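Local atomic coordinates of beta-galactosidase (Trichoderma reesei, PDB entry 3OG2), a protein that probably hydrolyses terminal, non-reducing beta-D-galactose residues in beta-D-galactosides, as a glycoside hydrolase of family 35. Residues 302-307 with 360-365; 394-399 with 408-413; 416-421 with 446-451; 468-473 with 484-489. All blocks are in the same frame, centred on the assembly; numbering follows the deposited sequence.

Contact 1 (302-307 with 360-365); sequences EFERVF and SELKLQ. With MAN (alpha-D-mannopyranose), chain B.
Glu-361 carries much of the contact between two nearly parallel helices, whose axes approach to 9.5 Å at 23°. Its CB and CG slide past the carboxylate of Glu-304, Glu-361 CG lying 3.7 Å from Glu-304 OE1. A bend at chi2 (60°) then turns Glu-361 CD toward Arg-305 CB, 3.9 Å away. At the tip, Glu-361 OE2 uses its anti lone pair to accept from Gln-365 NE2 at 2.9 Å and lies in the plane of that amide; the same NE2 makes a weak bond to Glu-304 O. OE1 takes a water that also accepts from Arg-305 NH1. Arg-305 itself gives NE to Arg-448 O and reaches a mannose with NH1 and NH2. Were Glu-361 cut back to an alanine, the water and Gln-365 NE2 would lose their carboxylate, and the amide, left with its weak bond to Glu-304 O, is likely to turn more easily. Behind helix 301-313, Phe-303 and Phe-307 pack on strand 275-280 of the TIM barrel, while from helix 357-370 Leu-364 touches helix 552-555.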
loop_
_atom_site.group_PDB
_atom_site.type_symbol
_atom_site.label_atom_id
_atom_site.label_comp_id
_atom_site.label_asym_id
_atom_site.label_seq_id
_atom_site.Cartn_x
_atom_site.Cartn_y
_atom_site.Cartn_z
ATOM N N GLU A 302 7.928 -11.354 -12.385
ATOM C CA GLU A 302 8.320 -11.187 -13.782
ATOM C C GLU A 302 8.111 -9.740 -14.218
ATOM O O GLU A 302 8.951 -9.138 -14.881
ATOM C CB GLU A 302 7.539 -12.140 -14.695
ATOM C CG GLU A 302 7.904 -13.586 -14.388
ATOM C CD GLU A 302 7.080 -14.600 -15.137
ATOM O OE1 GLU A 302 5.887 -14.304 -15.385
ATOM O OE2 GLU A 302 7.597 -15.703 -15.392
ATOM N N PHE A 303 6.931 -9.226 -13.853
ATOM C CA PHE A 303 6.698 -7.804 -14.106
ATOM C C PHE A 303 7.827 -6.983 -13.502
ATOM O O PHE A 303 8.344 -6.039 -14.094
ATOM C CB PHE A 303 5.311 -7.432 -13.537
ATOM C CG PHE A 303 5.214 -5.953 -13.217
ATOM C CD1 PHE A 303 4.850 -5.053 -14.199
ATOM C CD2 PHE A 303 5.460 -5.438 -11.945
ATOM C CE1 PHE A 303 4.772 -3.691 -13.937
ATOM C CE2 PHE A 303 5.416 -4.092 -11.652
ATOM C CZ PHE A 303 5.057 -3.206 -12.658
ATOM N N GLU A 304 8.202 -7.269 -12.248
ATOM C CA GLU A 304 9.243 -6.431 -11.601
ATOM C C GLU A 304 10.544 -6.495 -12.354
ATOM O O GLU A 304 11.206 -5.480 -12.622
ATOM C CB GLU A 304 9.511 -6.853 -10.137
ATOM C CG GLU A 304 8.250 -6.605 -9.275
ATOM C CD GLU A 304 8.544 -7.020 -7.848
ATOM O OE1 GLU A 304 9.357 -8.014 -7.669
ATOM O OE2 GLU A 304 7.947 -6.473 -6.930
ATOM N N ARG A 305 10.983 -7.725 -12.712
ATOM C CA ARG A 305 12.344 -7.721 -13.323
ATOM C C ARG A 305 12.293 -7.091 -14.712
ATOM O O ARG A 305 13.264 -6.382 -15.040
ATOM C CB ARG A 305 12.942 -9.086 -13.264
ATOM C CG ARG A 305 12.158 -10.091 -14.063
ATOM C CD ARG A 305 12.457 -11.507 -13.463
ATOM N NE ARG A 305 11.906 -12.467 -14.404
ATOM C CZ ARG A 305 11.903 -13.799 -14.247
ATOM N NH1 ARG A 305 12.375 -14.415 -13.147
ATOM N NH2 ARG A 305 11.394 -14.533 -15.242
ATOM N N VAL A 306 11.233 -7.265 -15.508
ATOM C CA VAL A 306 11.241 -6.592 -16.828
ATOM C C VAL A 306 10.975 -5.108 -16.701
ATOM O O VAL A 306 11.712 -4.266 -17.253
ATOM C CB VAL A 306 10.205 -7.238 -17.776
ATOM C CG1 VAL A 306 10.161 -6.497 -19.117
ATOM C CG2 VAL A 306 10.484 -8.729 -18.006
ATOM N N PHE A 307 9.882 -4.735 -15.992
ATOM C CA PHE A 307 9.541 -3.315 -15.985
ATOM C C PHE A 307 10.433 -2.462 -15.086
ATOM O O PHE A 307 10.706 -1.297 -15.410
ATOM C CB PHE A 307 8.077 -3.113 -15.530
ATOM C CG PHE A 307 7.061 -3.436 -16.611
ATOM C CD1 PHE A 307 6.701 -4.737 -16.889
ATOM C CD2 PHE A 307 6.468 -2.341 -17.305
ATOM C CE1 PHE A 307 5.742 -5.005 -17.832
ATOM C CE2 PHE A 307 5.510 -2.629 -18.293
ATOM C CZ PHE A 307 5.154 -3.939 -18.543
ATOM N N SER A 360 10.971 -11.155 -2.939
ATOM C CA SER A 360 12.386 -11.556 -2.990
ATOM C C SER A 360 13.054 -11.029 -4.242
ATOM O O SER A 360 14.237 -10.653 -4.189
ATOM C CB SER A 360 12.475 -13.081 -2.928
ATOM O OG SER A 360 11.844 -13.557 -1.723
ATOM N N GLU A 361 12.303 -10.973 -5.364
ATOM C CA GLU A 361 12.904 -10.391 -6.588
ATOM C C GLU A 361 13.190 -8.906 -6.394
ATOM O O GLU A 361 14.222 -8.409 -6.841
ATOM C CB GLU A 361 11.947 -10.604 -7.739
ATOM C CG GLU A 361 12.319 -9.744 -8.951
ATOM C CD GLU A 361 13.687 -9.967 -9.560
ATOM O OE1 GLU A 361 14.091 -11.169 -9.612
ATOM O OE2 GLU A 361 14.389 -9.005 -10.038
ATOM N N LEU A 362 12.286 -8.186 -5.702
ATOM C CA LEU A 362 12.522 -6.748 -5.482
ATOM C C LEU A 362 13.745 -6.538 -4.615
ATOM O O LEU A 362 14.505 -5.580 -4.859
ATOM C CB LEU A 362 11.262 -6.155 -4.875
ATOM C CG LEU A 362 11.223 -4.657 -4.697
ATOM C CD1 LEU A 362 11.566 -3.903 -5.982
ATOM C CD2 LEU A 362 9.808 -4.271 -4.235
ATOM N N LYS A 363 13.970 -7.427 -3.630
ATOM C CA LYS A 363 15.183 -7.319 -2.805
ATOM C C LYS A 363 16.433 -7.474 -3.649
ATOM O O LYS A 363 17.431 -6.813 -3.402
ATOM C CB LYS A 363 15.131 -8.454 -1.760
ATOM C CG LYS A 363 16.368 -8.500 -0.878
ATOM C CD LYS A 363 16.241 -9.503 0.306
ATOM C CE LYS A 363 15.966 -10.916 -0.263
ATOM N NZ LYS A 363 15.979 -11.911 0.856
ATOM N N LEU A 364 16.440 -8.356 -4.674
ATOM C CA LEU A 364 17.658 -8.472 -5.481
ATOM C C LEU A 364 17.987 -7.133 -6.138
ATOM O O LEU A 364 19.158 -6.736 -6.249
ATOM C CB LEU A 364 17.467 -9.515 -6.572
ATOM C CG LEU A 364 17.035 -10.902 -6.134
ATOM C CD1 LEU A 364 16.983 -11.833 -7.352
ATOM C CD2 LEU A 364 17.981 -11.462 -5.087
ATOM N N GLN A 365 16.925 -6.435 -6.555
ATOM C CA GLN A 365 17.142 -5.147 -7.243
ATOM C C GLN A 365 17.557 -4.046 -6.294
ATOM O O GLN A 365 18.463 -3.263 -6.613
ATOM C CB GLN A 365 15.837 -4.744 -7.950
ATOM C CG GLN A 365 15.418 -5.756 -9.047
ATOM C CD GLN A 365 14.125 -5.320 -9.705
ATOM O OE1 GLN A 365 13.716 -4.147 -9.676
ATOM N NE2 GLN A 365 13.419 -6.236 -10.317
HETATM C C1 MAN B . 10.871 -20.506 -12.926
HETATM C C2 MAN B . 11.801 -19.628 -13.741
HETATM C C3 MAN B . 11.437 -18.145 -13.641
HETATM C C4 MAN B . 9.966 -17.995 -14.010
HETATM C C5 MAN B . 9.101 -18.845 -13.064
HETATM C C6 MAN B . 7.626 -18.815 -13.534
HETATM O O2 MAN B . 11.642 -20.067 -15.081
HETATM O O3 MAN B . 12.242 -17.378 -14.510
HETATM O O4 MAN B . 9.612 -16.646 -13.833
HETATM O O5 MAN B . 9.532 -20.198 -13.190
HETATM O O6 MAN B . 6.815 -19.453 -12.561
HETATM O O HOH W 1 12.557 -13.164 -10.459
#

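Contact 2 (394-399 with 408-413)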
loop_
_atom_site.group_PDB
_atom_site.type_symbol
_atom_site.label_atom_id
_atom_site.label_comp_id
_atom_site.label_asym_id
_atom_site.label_seq_id
_atom_site.Cartn_x
_atom_site.Cartn_y
_atom_site.Cartn_z
ATOM N N ILE A 394 16.898 -9.572 -29.019
ATOM C CA ILE A 394 16.962 -8.905 -27.722
ATOM C C ILE A 394 17.267 -7.436 -27.993
ATOM O O ILE A 394 17.889 -7.082 -28.990
ATOM C CB ILE A 394 18.001 -9.531 -26.796
ATOM C CG1 ILE A 394 19.363 -9.513 -27.442
ATOM C CG2 ILE A 394 17.606 -10.956 -26.368
ATOM C CD1 ILE A 394 20.514 -10.003 -26.603
ATOM N N VAL A 395 16.765 -6.637 -27.049
ATOM C CA VAL A 395 17.000 -5.209 -27.025
ATOM C C VAL A 395 17.968 -4.933 -25.883
ATOM O O VAL A 395 17.827 -5.503 -24.777
ATOM C CB VAL A 395 15.685 -4.423 -26.898
ATOM C CG1 VAL A 395 15.958 -2.978 -26.476
ATOM C CG2 VAL A 395 14.937 -4.431 -28.211
ATOM N N ILE A 396 18.955 -4.086 -26.104
ATOM C CA ILE A 396 19.916 -3.733 -25.061
ATOM C C ILE A 396 19.966 -2.230 -24.923
ATOM O O ILE A 396 20.164 -1.512 -25.937
ATOM C CB ILE A 396 21.319 -4.318 -25.387
ATOM C CG1 ILE A 396 21.210 -5.842 -25.515
ATOM C CG2 ILE A 396 22.333 -3.855 -24.357
ATOM C CD1 ILE A 396 22.520 -6.520 -25.948
ATOM N N THR A 397 19.799 -1.720 -23.721
ATOM C CA THR A 397 19.972 -0.292 -23.471
ATOM C C THR A 397 21.228 -0.073 -22.675
ATOM O O THR A 397 21.333 -0.617 -21.583
ATOM C CB THR A 397 18.765 0.269 -22.689
ATOM O OG1 THR A 397 17.547 -0.047 -23.401
ATOM C CG2 THR A 397 18.893 1.783 -22.566
ATOM N N PRO A 398 22.184 0.692 -23.200
ATOM C CA PRO A 398 23.425 0.983 -22.490
ATOM C C PRO A 398 23.309 2.202 -21.599
ATOM O O PRO A 398 22.663 3.182 -21.966
ATOM C CB PRO A 398 24.423 1.267 -23.646
ATOM C CG PRO A 398 23.543 1.919 -24.664
ATOM C CD PRO A 398 22.188 1.265 -24.565
ATOM N N LEU A 399 23.998 2.149 -20.477
ATOM C CA LEU A 399 24.297 3.309 -19.645
ATOM C C LEU A 399 25.832 3.363 -19.619
ATOM O O LEU A 399 26.520 2.455 -19.139
ATOM C CB LEU A 399 23.780 3.239 -18.197
ATOM C CG LEU A 399 22.250 3.247 -18.097
ATOM C CD1 LEU A 399 21.595 1.935 -18.435
ATOM C CD2 LEU A 399 21.839 3.654 -16.680
ATOM N N PHE A 408 24.284 -2.529 -18.908
ATOM C CA PHE A 408 23.545 -2.861 -20.132
ATOM C C PHE A 408 22.301 -3.622 -19.740
ATOM O O PHE A 408 22.398 -4.711 -19.153
ATOM C CB PHE A 408 24.389 -3.733 -21.077
ATOM C CG PHE A 408 25.701 -3.028 -21.421
ATOM C CD1 PHE A 408 26.807 -3.151 -20.602
ATOM C CD2 PHE A 408 25.719 -2.199 -22.557
ATOM C CE1 PHE A 408 27.946 -2.458 -20.900
ATOM C CE2 PHE A 408 26.896 -1.502 -22.854
ATOM C CZ PHE A 408 27.969 -1.613 -21.993
ATOM N N VAL A 409 21.147 -3.028 -20.016
ATOM C CA VAL A 409 19.900 -3.690 -19.658
ATOM C C VAL A 409 19.404 -4.475 -20.868
ATOM O O VAL A 409 19.137 -3.894 -21.946
ATOM C CB VAL A 409 18.848 -2.651 -19.188
ATOM C CG1 VAL A 409 17.551 -3.412 -18.829
ATOM C CG2 VAL A 409 19.413 -1.836 -18.044
ATOM N N VAL A 410 19.275 -5.775 -20.701
ATOM C CA VAL A 410 18.901 -6.679 -21.782
ATOM C C VAL A 410 17.485 -7.182 -21.576
ATOM O O VAL A 410 17.123 -7.589 -20.462
ATOM C CB VAL A 410 19.880 -7.882 -21.806
ATOM C CG1 VAL A 410 19.553 -8.797 -22.981
ATOM C CG2 VAL A 410 21.349 -7.435 -21.808
ATOM N N ARG A 411 16.650 -7.136 -22.628
ATOM C CA ARG A 411 15.301 -7.679 -22.553
ATOM C C ARG A 411 15.007 -8.369 -23.877
ATOM O O ARG A 411 15.700 -8.171 -24.889
ATOM C CB ARG A 411 14.261 -6.578 -22.268
ATOM C CG ARG A 411 14.198 -5.515 -23.354
ATOM C CD ARG A 411 12.940 -4.692 -23.157
ATOM N NE ARG A 411 12.787 -3.526 -24.001
ATOM C CZ ARG A 411 12.270 -3.611 -25.230
ATOM N NH1 ARG A 411 11.894 -4.766 -25.777
ATOM N NH2 ARG A 411 12.132 -2.464 -25.915
ATOM N N HIS A 412 13.938 -9.162 -23.892
ATOM C CA HIS A 412 13.470 -9.655 -25.194
ATOM C C HIS A 412 12.975 -8.487 -26.045
ATOM O O HIS A 412 12.349 -7.539 -25.563
ATOM C CB HIS A 412 12.313 -10.639 -24.989
ATOM C CG HIS A 412 12.741 -11.921 -24.335
ATOM N ND1 HIS A 412 13.327 -12.948 -25.025
ATOM C CD2 HIS A 412 12.667 -12.342 -23.044
ATOM C CE1 HIS A 412 13.600 -13.959 -24.213
ATOM N NE2 HIS A 412 13.199 -13.601 -22.996
ATOM N N ALA A 413 13.200 -8.566 -27.353
ATOM C CA ALA A 413 12.751 -7.506 -28.242
ATOM C C ALA A 413 11.243 -7.299 -28.200
ATOM O O ALA A 413 10.763 -6.169 -28.217
ATOM C CB ALA A 413 13.140 -7.833 -29.697
HETATM O O HOH W 2 16.689 -2.537 -22.645
#
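Val-395 and Arg-411 face each other in a hydrogen-bonded pair of an antiparallel hairpin, their side chains alongside. Arg-411 starts with CG between the backbone N and the carbonyl carbon (chi1 62°), then extends to NE, where a quarter turn about the last torsion (chi4 85°) lays the guanidinium over the valine: Val-395 CB sits beneath the centre of one face, 3.9 Å from Arg-411 CZ. Arg-411 NH1 bonds to two carbonyls at the strand end, reaching His-412 O at 2.8 Å and Ala-413 O at 3.0 Å; both oxygens lie near the guanidinium plane, but NH1 stands well above the Ala-413 carbonyl plane. The face bearing Ile-396, Pro-398, Phe-408 and Val-410 is apolar, and Ile-394 CD1 also touches Val-410 CG1. With Ile-396 CG1 anti to its carbonyl carbon, CG1 runs beside Val-410 CG2 (4.0 Å), while CG2 meets Phe-408 CB at the ring's edge. Pro-398 CB approaches Phe-408 CE2 to 3.8 Å. A water joins Thr-397 OG1 to Val-409 O, which already accepts from Thr-397 N. The four backbone bonds join two strands whose faces are unlike: hydrocarbon turned toward strand 421-427, and a mixed face where a guanidinium lies flat on a valine and fastens the turning chain end.

Contact 3 (416-421 with 446-451); sequences SSTDTA and TGRDSK. With NAG (2-acetamido-2-deoxy-beta-D-glucopyranose), chain D.
Two nitrogens of Arg-448 close on a single oxygen, the carbonyl O of Ser-416, in a side-on grip. The NE bond is the shorter and straighter, 2.8 Å from Arg-448 NE to Ser-416 O at 165°, though NE stands above the carbonyl plane; Arg-448 NH2 comes in that plane on a lone pair, at 3.2 Å from the same Ser-416 O. The oxygen is close to the guanidinium plane for both. The fully extended arginine chain makes this possible, and Thr-418 CG2 lies over one guanidinium face, 3.6 Å from Arg-448 NE. The backbone of Arg-448 is in a left-handed conformation (phi 46°), and Arg-448 N donates to Ser-417 O at 2.9 Å. Just before it, Gly-447 is packed so closely that a CB there would clash with Thr-418 O. Ser-417 OG accepts from Asp-419 N, an ST turn that shapes the facing loop, and a water spans Gly-447 N and Thr-420 OG1. A sugar of an attached glycan borders the loop, its O6 taking a weak bond from Thr-418 N. Arg-448 NH1 goes on to Ser-250 O. Buried, with carbonyl oxygens as acceptors and Trp-252 in cation-pi contact, the arginine ties the loop 416-421 to the turn leading into strand 450-459 by N-H bonds, and its charge would be expected to polarise the Ser-416 carbonyl.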
loop_
_atom_site.group_PDB
_atom_site.type_symbol
_atom_site.label_atom_id
_atom_site.label_comp_id
_atom_site.label_asym_id
_atom_site.label_seq_id
_atom_site.Cartn_x
_atom_site.Cartn_y
_atom_site.Cartn_z
ATOM N N SER A 416 7.049 -8.768 -23.980
ATOM C CA SER A 416 6.054 -9.704 -23.431
ATOM C C SER A 416 6.510 -11.146 -23.554
ATOM O O SER A 416 5.893 -12.056 -22.981
ATOM C CB SER A 416 4.724 -9.442 -24.194
ATOM O OG SER A 416 3.789 -10.511 -23.913
ATOM N N SER A 417 7.537 -11.392 -24.364
ATOM C CA SER A 417 7.861 -12.738 -24.791
ATOM C C SER A 417 8.135 -13.688 -23.616
ATOM O O SER A 417 8.877 -13.368 -22.679
ATOM C CB SER A 417 9.123 -12.720 -25.654
ATOM O OG SER A 417 9.410 -14.089 -26.034
ATOM N N THR A 418 7.528 -14.878 -23.725
ATOM C CA THR A 418 7.791 -15.908 -22.739
ATOM C C THR A 418 8.732 -16.951 -23.319
ATOM O O THR A 418 8.944 -17.999 -22.692
ATOM C CB THR A 418 6.482 -16.614 -22.342
ATOM O OG1 THR A 418 5.842 -17.105 -23.523
ATOM C CG2 THR A 418 5.545 -15.584 -21.661
ATOM N N ASP A 419 9.302 -16.682 -24.483
ATOM C CA ASP A 419 10.264 -17.631 -25.009
ATOM C C ASP A 419 11.643 -17.453 -24.405
ATOM O O ASP A 419 11.946 -16.470 -23.733
ATOM C CB ASP A 419 10.377 -17.415 -26.521
ATOM C CG ASP A 419 9.069 -17.795 -27.194
ATOM O OD1 ASP A 419 8.392 -18.701 -26.670
ATOM O OD2 ASP A 419 8.730 -17.181 -28.208
ATOM N N THR A 420 12.485 -18.452 -24.649
ATOM C CA THR A 420 13.884 -18.387 -24.252
ATOM C C THR A 420 14.755 -18.011 -25.438
ATOM O O THR A 420 14.630 -18.563 -26.532
ATOM C CB THR A 420 14.374 -19.729 -23.667
ATOM O OG1 THR A 420 13.678 -19.947 -22.434
ATOM C CG2 THR A 420 15.821 -19.669 -23.261
ATOM N N ALA A 421 15.656 -17.068 -25.265
ATOM C CA ALA A 421 16.596 -16.613 -26.258
ATOM C C ALA A 421 18.011 -16.967 -25.865
ATOM O O ALA A 421 18.378 -16.832 -24.716
ATOM C CB ALA A 421 16.452 -15.094 -26.354
ATOM N N THR A 446 15.575 -16.272 -20.392
ATOM C CA THR A 446 14.337 -17.071 -20.375
ATOM C C THR A 446 13.125 -16.160 -20.402
ATOM O O THR A 446 13.270 -14.904 -20.499
ATOM C CB THR A 446 14.329 -18.012 -19.151
ATOM O OG1 THR A 446 14.298 -17.245 -17.938
ATOM C CG2 THR A 446 15.603 -18.863 -19.132
ATOM N N GLY A 447 11.925 -16.697 -20.375
ATOM C CA GLY A 447 10.737 -15.905 -20.596
ATOM C C GLY A 447 10.519 -14.812 -19.549
ATOM O O GLY A 447 10.728 -15.042 -18.354
ATOM N N ARG A 448 10.100 -13.651 -20.033
ATOM C CA ARG A 448 9.797 -12.497 -19.129
ATOM C C ARG A 448 10.875 -12.290 -18.094
ATOM O O ARG A 448 10.627 -12.084 -16.901
ATOM C CB ARG A 448 8.407 -12.676 -18.514
ATOM C CG ARG A 448 7.394 -12.483 -19.637
ATOM C CD ARG A 448 5.963 -12.567 -19.157
ATOM N NE ARG A 448 5.082 -12.324 -20.296
ATOM C CZ ARG A 448 3.759 -12.303 -20.241
ATOM N NH1 ARG A 448 3.130 -12.491 -19.089
ATOM N NH2 ARG A 448 3.084 -12.088 -21.368
ATOM N N ASP A 449 12.108 -12.293 -18.585
ATOM C CA ASP A 449 13.275 -11.933 -17.762
ATOM C C ASP A 449 13.986 -10.764 -18.411
ATOM O O ASP A 449 13.875 -10.526 -19.620
ATOM C CB ASP A 449 14.198 -13.141 -17.573
ATOM C CG ASP A 449 15.128 -12.935 -16.406
ATOM O OD1 ASP A 449 15.024 -11.960 -15.596
ATOM O OD2 ASP A 449 16.096 -13.738 -16.244
ATOM N N SER A 450 14.710 -10.037 -17.592
ATOM C CA SER A 450 15.602 -8.954 -18.061
ATOM C C SER A 450 16.828 -8.967 -17.160
ATOM O O SER A 450 16.731 -9.267 -15.981
ATOM C CB SER A 450 14.856 -7.631 -17.963
ATOM O OG SER A 450 15.683 -6.545 -18.326
ATOM N N LYS A 451 17.989 -8.659 -17.733
ATOM C CA LYS A 451 19.226 -8.716 -16.968
ATOM C C LYS A 451 19.973 -7.424 -17.108
ATOM O O LYS A 451 19.828 -6.776 -18.133
ATOM C CB LYS A 451 20.138 -9.845 -17.471
ATOM C CG LYS A 451 19.431 -11.184 -17.180
ATOM C CD LYS A 451 20.365 -12.313 -16.853
ATOM C CE LYS A 451 19.573 -13.616 -16.950
ATOM N NZ LYS A 451 19.041 -13.959 -15.596
HETATM C C1 NAG D . 4.927 -10.976 -27.644
HETATM C C2 NAG D . 4.009 -11.253 -28.824
HETATM C C3 NAG D . 2.698 -11.847 -28.335
HETATM C C4 NAG D . 2.775 -12.912 -27.235
HETATM C C5 NAG D . 3.811 -12.553 -26.149
HETATM C C6 NAG D . 4.160 -13.699 -25.208
HETATM C C7 NAG D . 4.347 -9.594 -30.649
HETATM C C8 NAG D . 4.079 -8.152 -31.001
HETATM N N2 NAG D . 3.698 -10.053 -29.582
HETATM O O3 NAG D . 1.857 -12.169 -29.418
HETATM O O4 NAG D . 1.505 -12.961 -26.633
HETATM O O5 NAG D . 4.969 -12.132 -26.838
HETATM O O6 NAG D . 4.882 -14.707 -25.935
HETATM O O7 NAG D . 4.804 -10.312 -31.553
HETATM O O HOH W 3 11.425 -19.402 -20.450
#

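Contact 4 (468-473 with 484-489); sequences TAEIFT and VLYGGA
Tyr-486 O is held by two donors: Glu-470 N, 3.0 Å from Tyr-486 O, and a water that also donates to Glu-470 OE1. The return bond, Tyr-486 N to Glu-470 O, is 2.8 Å long. On the same sheet face, Glu-470 CB lies over the tyrosine ring toward its rim, a CH-pi contact 3.9 Å from CB to the ring centroid of Tyr-486. Tyr-486 CG stands between its backbone N and carbonyl carbon (chi1 67°), which brings the ring across Glu-470; Tyr-486 OH donates to a second water, 2.6 Å away, that donates in turn to Ile-471 O. A leucine in place of Tyr-486 would probably strip that water of its hydroxyl and Glu-470 CB of its aromatic cover. Further on, a beta bulge sets Phe-472 and Thr-473 opposite Val-484: Phe-472 N gives to Val-484 O, and Val-484 N to Thr-473 O. The hairpin lies against helix 357-370, with Phe-472 and Tyr-486 on Leu-364, while Glu-470 OE2 salt-bridges Lys-309 of helix 301-313 and strand 545-551 continues the sheet beyond 481-487.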
loop_
_atom_site.group_PDB
_atom_site.type_symbol
_atom_site.label_atom_id
_atom_site.label_comp_id
_atom_site.label_asym_id
_atom_site.label_seq_id
_atom_site.Cartn_x
_atom_site.Cartn_y
_atom_site.Cartn_z
ATOM N N THR A 468 28.353 -11.042 -16.809
ATOM C CA THR A 468 27.031 -11.273 -17.345
ATOM C C THR A 468 26.092 -11.639 -16.200
ATOM O O THR A 468 24.893 -11.290 -16.221
ATOM C CB THR A 468 26.998 -12.384 -18.397
ATOM O OG1 THR A 468 27.345 -13.635 -17.777
ATOM C CG2 THR A 468 28.057 -12.159 -19.487
ATOM N N ALA A 469 26.612 -12.298 -15.166
ATOM C CA ALA A 469 25.737 -12.575 -14.020
ATOM C C ALA A 469 25.418 -11.305 -13.268
ATOM O O ALA A 469 26.239 -10.373 -13.243
ATOM C CB ALA A 469 26.513 -13.543 -13.102
ATOM N N GLU A 470 24.260 -11.291 -12.624
ATOM C CA GLU A 470 23.839 -10.100 -11.915
ATOM C C GLU A 470 24.437 -10.047 -10.529
ATOM O O GLU A 470 24.736 -11.066 -9.906
ATOM C CB GLU A 470 22.290 -10.096 -11.901
ATOM C CG GLU A 470 21.799 -9.875 -13.357
ATOM C CD GLU A 470 20.312 -9.659 -13.466
ATOM O OE1 GLU A 470 19.542 -10.664 -13.367
ATOM O OE2 GLU A 470 19.938 -8.467 -13.654
ATOM N N ILE A 471 24.650 -8.833 -10.059
ATOM C CA ILE A 471 25.240 -8.617 -8.751
ATOM C C ILE A 471 24.130 -8.491 -7.726
ATOM O O ILE A 471 23.196 -7.702 -7.912
ATOM C CB ILE A 471 26.063 -7.324 -8.778
ATOM C CG1 ILE A 471 27.299 -7.482 -9.649
ATOM C CG2 ILE A 471 26.502 -6.889 -7.373
ATOM C CD1 ILE A 471 27.405 -6.647 -10.838
ATOM N N PHE A 472 24.202 -9.282 -6.684
ATOM C CA PHE A 472 23.297 -9.155 -5.532
ATOM C C PHE A 472 23.872 -8.136 -4.545
ATOM O O PHE A 472 23.214 -7.174 -4.158
ATOM C CB PHE A 472 23.058 -10.539 -4.886
ATOM C CG PHE A 472 22.289 -10.357 -3.595
ATOM C CD1 PHE A 472 20.931 -10.001 -3.635
ATOM C CD2 PHE A 472 22.900 -10.531 -2.366
ATOM C CE1 PHE A 472 20.231 -9.832 -2.451
ATOM C CE2 PHE A 472 22.186 -10.353 -1.180
ATOM C CZ PHE A 472 20.841 -10.021 -1.215
ATOM N N THR A 473 25.120 -8.326 -4.127
ATOM C CA THR A 473 25.769 -7.379 -3.226
ATOM C C THR A 473 27.261 -7.582 -3.290
ATOM O O THR A 473 27.746 -8.607 -3.848
ATOM C CB THR A 473 25.261 -7.535 -1.773
ATOM O OG1 THR A 473 25.600 -6.353 -1.035
ATOM C CG2 THR A 473 25.901 -8.730 -1.056
ATOM N N VAL A 484 28.678 -11.340 -4.410
ATOM C CA VAL A 484 27.644 -12.360 -4.611
ATOM C C VAL A 484 27.014 -12.095 -5.965
ATOM O O VAL A 484 26.458 -10.991 -6.184
ATOM C CB VAL A 484 26.572 -12.317 -3.511
ATOM C CG1 VAL A 484 25.543 -13.436 -3.757
ATOM C CG2 VAL A 484 27.235 -12.430 -2.134
ATOM N N LEU A 485 27.117 -13.084 -6.844
ATOM C CA LEU A 485 26.603 -13.012 -8.212
ATOM C C LEU A 485 25.515 -14.084 -8.396
ATOM O O LEU A 485 25.614 -15.164 -7.746
ATOM C CB LEU A 485 27.711 -13.359 -9.232
ATOM C CG LEU A 485 28.916 -12.419 -9.229
ATOM C CD1 LEU A 485 29.943 -12.888 -10.254
ATOM C CD2 LEU A 485 28.456 -10.998 -9.552
ATOM N N TYR A 486 24.538 -13.811 -9.241
ATOM C CA TYR A 486 23.531 -14.842 -9.453
ATOM C C TYR A 486 23.055 -14.880 -10.896
ATOM O O TYR A 486 23.107 -13.912 -11.660
ATOM C CB TYR A 486 22.304 -14.694 -8.501
ATOM C CG TYR A 486 21.487 -13.432 -8.810
ATOM C CD1 TYR A 486 21.873 -12.209 -8.262
ATOM C CD2 TYR A 486 20.376 -13.445 -9.640
ATOM C CE1 TYR A 486 21.142 -11.054 -8.538
ATOM C CE2 TYR A 486 19.652 -12.311 -9.935
ATOM C CZ TYR A 486 20.051 -11.097 -9.366
ATOM O OH TYR A 486 19.322 -9.943 -9.661
ATOM N N GLY A 487 22.556 -16.083 -11.268
ATOM C CA GLY A 487 21.846 -16.274 -12.543
ATOM C C GLY A 487 20.619 -17.133 -12.310
ATOM O O GLY A 487 20.544 -17.875 -11.331
ATOM N N GLY A 488 19.673 -17.093 -13.223
ATOM C CA GLY A 488 18.580 -18.069 -13.224
ATOM C C GLY A 488 19.166 -19.446 -13.442
ATOM O O GLY A 488 20.207 -19.644 -14.081
ATOM N N ALA A 489 18.481 -20.432 -12.906
ATOM C CA ALA A 489 18.971 -21.816 -13.065
ATOM C C ALA A 489 19.205 -22.204 -14.522
ATOM O O ALA A 489 18.433 -21.857 -15.420
ATOM C CB ALA A 489 17.971 -22.772 -12.442
HETATM O O HOH W 4 20.692 -13.147 -13.518
HETATM O O HOH W 5 20.564 -7.734 -9.055
#

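Along the chain the four contacts follow in series. Contact 1 lies in the family 35 TIM-barrel range, and contacts 2, 3 and 4 in the range of beta-galactosidase domain 2. Contact 3 is the meeting point, touching each of the other three; contact 1 touches contacts 3 and 4 but not 2. The centre of contact 1 is about 13 Å from those of both contact 3, where helix 301-313 meets the turn before strand 450-459, and contact 4, where helix 357-370 meets hairpin 470-487. Contacts 2 and 3, centres about 12 Å apart, share one antiparallel sheet, where strands 406-412 and 450-459 are neighbours. Contact 4 belongs to another sheet. Helices 301-313 and 357-370 thus form a buried seam between the barrel and the beta domain.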